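Local coordinates for protein prolyl oligopeptidase (Novosphingobium capsulatum, PDB 1YR2) that probably cleaves oligopeptides on the carboxyl side of proline, and more slowly of alanine, as a serine peptidase of the prolyl oligopeptidase (S9A) family, at residues A[387-392]-A[398-403]; A[357-362]-A[378-383]. All blocks are in the same frame, centred on the assembly; numbering follows the deposited sequence.

Contact 1: residues A[387-392]-A[398-403]; sequences QVLAFD and AGAVSL
The beta hairpin that closes one four-stranded propeller blade brings Val388, Leu389 and Ala390 against Ala398, Gly399, Ala400 and Val401. Two nearly straight backbone bonds flank the non-hydrogen-bonded pair Leu389-Ala400: Val401 N to Val388 O and Ala390 N to Gly399 O (2.8 Å, 172° at the hydrogen). At the turn end, Ala398 N also reaches Ala390 O, but from above the carbonyl plane, 41° out of it, and that oxygen accepts a second hydrogen bond, from a water. A second water joins Val388 N to Val401 O where the strands begin to part, accepting from the amide and donating to the carbonyl.

Strand 397-400 is the outermost of its blade, and its residues Ala398, Gly399 and Ala400 are small. Gly399 adopts a positive phi (85°), which suits a residue without a side chain. On the face carrying Leu389, that side chain lays CD2 beside Ala400 CB at 3.8 Å. Val388 and Val401 point the same way, side by side; Val388 CG1, anti to its backbone N, meets Val401 CG2, which is anti to its own carbonyl carbon, at 3.7 Å. Both beta-branched residues are buried, and Val401 continues the apolar packing onto Leu423 of strand 421-427 in the following blade. Between Ala390 and Ala398 the methyls approach to 4.1 Å.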
# COMPACT_ATOMS: atom_id res chain seq x y z
N GLN A 387 13.96 6.24 -2.48
CA GLN A 387 15.06 6.89 -3.15
C GLN A 387 15.30 6.12 -4.45
O GLN A 387 15.52 4.90 -4.40
CB GLN A 387 16.33 6.80 -2.31
CG GLN A 387 17.51 7.47 -2.97
CD GLN A 387 18.67 7.56 -2.08
OE1 GLN A 387 19.26 6.53 -1.74
NE2 GLN A 387 19.05 8.79 -1.71
N VAL A 388 15.25 6.81 -5.59
CA VAL A 388 15.45 6.18 -6.89
C VAL A 388 16.83 6.57 -7.38
O VAL A 388 17.10 7.73 -7.63
CB VAL A 388 14.37 6.59 -7.91
CG1 VAL A 388 14.61 5.83 -9.26
CG2 VAL A 388 12.95 6.29 -7.39
N LEU A 389 17.74 5.59 -7.44
CA LEU A 389 19.09 5.82 -7.88
C LEU A 389 19.29 5.43 -9.34
O LEU A 389 18.75 4.43 -9.82
CB LEU A 389 20.09 5.08 -6.97
CG LEU A 389 20.10 5.47 -5.49
CD1 LEU A 389 21.08 4.60 -4.63
CD2 LEU A 389 20.43 6.91 -5.37
N ALA A 390 20.11 6.22 -10.03
CA ALA A 390 20.43 5.98 -11.43
C ALA A 390 21.80 5.41 -11.57
O ALA A 390 22.74 5.77 -10.82
CB ALA A 390 20.34 7.27 -12.24
N PHE A 391 21.96 4.50 -12.52
CA PHE A 391 23.29 3.90 -12.80
C PHE A 391 23.43 3.72 -14.31
O PHE A 391 22.43 3.49 -15.00
CB PHE A 391 23.42 2.51 -12.17
CG PHE A 391 23.24 2.48 -10.70
CD1 PHE A 391 21.96 2.35 -10.15
CD2 PHE A 391 24.33 2.64 -9.84
CE1 PHE A 391 21.75 2.31 -8.81
CE2 PHE A 391 24.10 2.63 -8.43
CZ PHE A 391 22.77 2.45 -7.95
N ASP A 392 24.65 3.82 -14.84
CA ASP A 392 24.94 3.29 -16.17
C ASP A 392 24.67 1.78 -16.16
O ASP A 392 24.67 1.15 -15.14
CB ASP A 392 26.43 3.53 -16.56
CG ASP A 392 26.78 5.02 -16.70
OD1 ASP A 392 25.88 5.86 -16.95
OD2 ASP A 392 27.93 5.44 -16.56
N ALA A 398 25.14 7.22 -11.21
CA ALA A 398 24.81 8.43 -11.91
C ALA A 398 23.87 9.27 -11.07
O ALA A 398 23.10 9.98 -11.64
CB ALA A 398 24.20 8.08 -13.24
N GLY A 399 23.94 9.18 -9.75
CA GLY A 399 23.21 10.03 -8.84
C GLY A 399 21.78 9.57 -8.55
O GLY A 399 21.34 8.50 -8.98
N ALA A 400 21.04 10.38 -7.80
CA ALA A 400 19.65 10.08 -7.46
C ALA A 400 18.72 10.83 -8.40
O ALA A 400 19.03 11.95 -8.86
CB ALA A 400 19.36 10.51 -6.03
N VAL A 401 17.55 10.24 -8.66
CA VAL A 401 16.48 10.92 -9.37
C VAL A 401 15.89 11.99 -8.46
O VAL A 401 15.55 11.72 -7.32
CB VAL A 401 15.34 9.94 -9.80
CG1 VAL A 401 14.17 10.70 -10.41
CG2 VAL A 401 15.85 8.92 -10.81
N SER A 402 15.76 13.21 -8.98
CA SER A 402 15.06 14.29 -8.29
C SER A 402 13.54 14.00 -8.29
O SER A 402 12.97 13.77 -9.35
CB SER A 402 15.37 15.65 -8.98
OG SER A 402 14.85 15.63 -10.34
N LEU A 403 12.92 13.95 -7.12
CA LEU A 403 11.48 13.76 -6.96
C LEU A 403 10.83 15.04 -6.43
O LEU A 403 11.54 15.86 -5.84
CB LEU A 403 11.26 12.61 -5.97
CG LEU A 403 11.78 11.21 -6.32
CD1 LEU A 403 11.55 10.29 -5.15
CD2 LEU A 403 11.11 10.71 -7.55
O HOH W 1 15.21 9.69 -5.50
O HOH W 2 23.55 6.33 -8.21

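Contact 2: residues A[357-362]-A[378-383]; sequences TVVPES and ASYIHD
A chi1 of -73° sets the Tyr380 ring anti to its own carbonyl carbon and sends the phenol toward the loop 357-362, while Val359, with CG1 anti to the backbone N (chi1 -176°), extends that methyl to meet it. The two side chains come from opposite directions, and Val359 CG1 stops 3.5 Å from Tyr380 OH. Ser362 adds a second touch farther back along the ring: its OG lies obliquely to the aromatic group, 3.8 Å from Tyr380 CE1. That hydroxyl accepts a hydrogen bond from the backbone N of Asp364, and it meets the tyrosine at the distance of a packing contact.

The side chains meet while the backbones stay well apart, with the CA atoms of Val359 and Ala378 9.4 Å from each other. A long, flat residue with a polar end suits such a gap: the ring spans it, and the buried hydroxyl finds a water at the ring edge, in its plane, 2.6 Å from Tyr380 OH. The same water lies 2.9 Å from Pro360 O, to which it can donate, and so probably ties the tyrosine to the loop backbone. Proline, lacking an amide hydrogen, can still offer this carbonyl. Val359 brings a compact apolar group to the buried side, where it also packs on Phe391.

The loop leaves strand 354-357 by a classic beta bulge, Val358 and Val359 both facing Ile343 of strand 342-347, and leads into strand 365-372, the first of the next propeller blade. Tyr380 stands on the neighbouring strand 375-382, its side chain touching Leu366 of strand 365-372 and Leu389 of strand 385-392, so the contact joins two successive blades.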
# COMPACT_ATOMS: atom_id res chain seq x y z
N THR A 357 27.83 -8.71 -10.91
CA THR A 357 26.99 -7.90 -10.05
C THR A 357 27.35 -6.46 -10.31
O THR A 357 28.41 -6.07 -10.02
CB THR A 357 27.26 -8.27 -8.60
OG1 THR A 357 26.81 -9.61 -8.40
CG2 THR A 357 26.45 -7.39 -7.64
N VAL A 358 26.49 -5.71 -10.98
CA VAL A 358 26.86 -4.34 -11.37
C VAL A 358 26.46 -3.32 -10.31
O VAL A 358 27.04 -2.23 -10.21
CB VAL A 358 26.31 -3.97 -12.76
CG1 VAL A 358 27.07 -4.71 -13.87
CG2 VAL A 358 24.79 -4.24 -12.87
N VAL A 359 25.46 -3.67 -9.51
CA VAL A 359 25.09 -2.86 -8.34
C VAL A 359 24.94 -3.83 -7.19
O VAL A 359 23.99 -4.64 -7.19
CB VAL A 359 23.75 -2.09 -8.53
CG1 VAL A 359 23.47 -1.19 -7.31
CG2 VAL A 359 23.78 -1.23 -9.77
N PRO A 360 25.86 -3.77 -6.23
CA PRO A 360 25.85 -4.73 -5.14
C PRO A 360 24.75 -4.40 -4.16
O PRO A 360 24.18 -3.31 -4.21
CB PRO A 360 27.22 -4.55 -4.51
CG PRO A 360 27.60 -3.11 -4.80
CD PRO A 360 26.93 -2.77 -6.08
N GLU A 361 24.44 -5.39 -3.33
CA GLU A 361 23.50 -5.22 -2.25
C GLU A 361 23.86 -3.99 -1.45
O GLU A 361 25.02 -3.78 -1.11
CB GLU A 361 23.46 -6.48 -1.36
CG GLU A 361 22.31 -6.51 -0.38
CD GLU A 361 22.41 -7.70 0.57
OE1 GLU A 361 23.50 -8.30 0.69
OE2 GLU A 361 21.39 -8.01 1.19
N SER A 362 22.88 -3.14 -1.18
CA SER A 362 23.14 -2.01 -0.27
C SER A 362 22.51 -2.23 1.13
O SER A 362 22.00 -3.30 1.42
CB SER A 362 22.75 -0.69 -0.90
OG SER A 362 21.47 -0.25 -0.57
N ALA A 378 16.85 2.37 -10.05
CA ALA A 378 16.69 1.40 -8.95
C ALA A 378 15.93 2.07 -7.82
O ALA A 378 16.39 3.07 -7.30
CB ALA A 378 18.05 0.95 -8.46
N SER A 379 14.72 1.56 -7.52
CA SER A 379 13.90 2.09 -6.46
C SER A 379 14.14 1.38 -5.12
O SER A 379 13.81 0.20 -4.95
CB SER A 379 12.41 1.99 -6.86
OG SER A 379 12.21 2.83 -7.96
N TYR A 380 14.70 2.14 -4.19
CA TYR A 380 15.07 1.66 -2.90
C TYR A 380 14.14 2.21 -1.85
O TYR A 380 13.53 3.31 -2.01
CB TYR A 380 16.51 2.11 -2.54
CG TYR A 380 17.61 1.40 -3.28
CD1 TYR A 380 18.09 0.18 -2.84
CD2 TYR A 380 18.17 1.98 -4.40
CE1 TYR A 380 19.13 -0.46 -3.53
CE2 TYR A 380 19.14 1.37 -5.08
CZ TYR A 380 19.67 0.17 -4.64
OH TYR A 380 20.71 -0.40 -5.38
N ILE A 381 14.09 1.51 -0.72
CA ILE A 381 13.47 2.06 0.49
C ILE A 381 14.63 2.55 1.36
O ILE A 381 15.38 1.74 1.93
CB ILE A 381 12.61 1.05 1.24
CG1 ILE A 381 11.48 0.49 0.35
CG2 ILE A 381 11.98 1.73 2.46
CD1 ILE A 381 10.62 1.51 -0.27
N HIS A 382 14.74 3.87 1.42
CA HIS A 382 15.75 4.62 2.14
C HIS A 382 15.10 5.43 3.29
O HIS A 382 14.41 6.40 3.06
CB HIS A 382 16.42 5.57 1.15
CG HIS A 382 17.61 6.29 1.71
ND1 HIS A 382 18.80 5.64 1.98
CD2 HIS A 382 17.81 7.59 2.05
CE1 HIS A 382 19.67 6.51 2.47
NE2 HIS A 382 19.09 7.69 2.54
N ASP A 383 15.35 5.02 4.51
CA ASP A 383 14.70 5.60 5.70
C ASP A 383 13.18 5.78 5.51
O ASP A 383 12.63 6.87 5.67
CB ASP A 383 15.37 6.89 6.12
CG ASP A 383 16.82 6.70 6.58
OD1 ASP A 383 17.12 5.86 7.45
OD2 ASP A 383 17.72 7.40 6.12
O HOH W 3 21.35 -2.84 -4.58

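Along the chain the two contacts follow in series, 357-362 with 378-383 first and 387-392 with 398-403 after it, and their centres lie 11 Å apart in the N-terminal beta-propeller domain. They share the antiparallel sheet 365-372, 375-382, 385-392, 397-400. Its second and third strands connect them directly: Gln387 O faces Tyr380 N and Leu389 O faces Ala378 N in probable backbone hydrogen bonds, while Val388 CG2 packs on Ser379 OG. Contact 1 binds the third strand to the outermost fourth by backbone bonds, holding the blade together; contact 2 joins that blade, from its second strand, to the linker arriving from the preceding one, through side chains and a water.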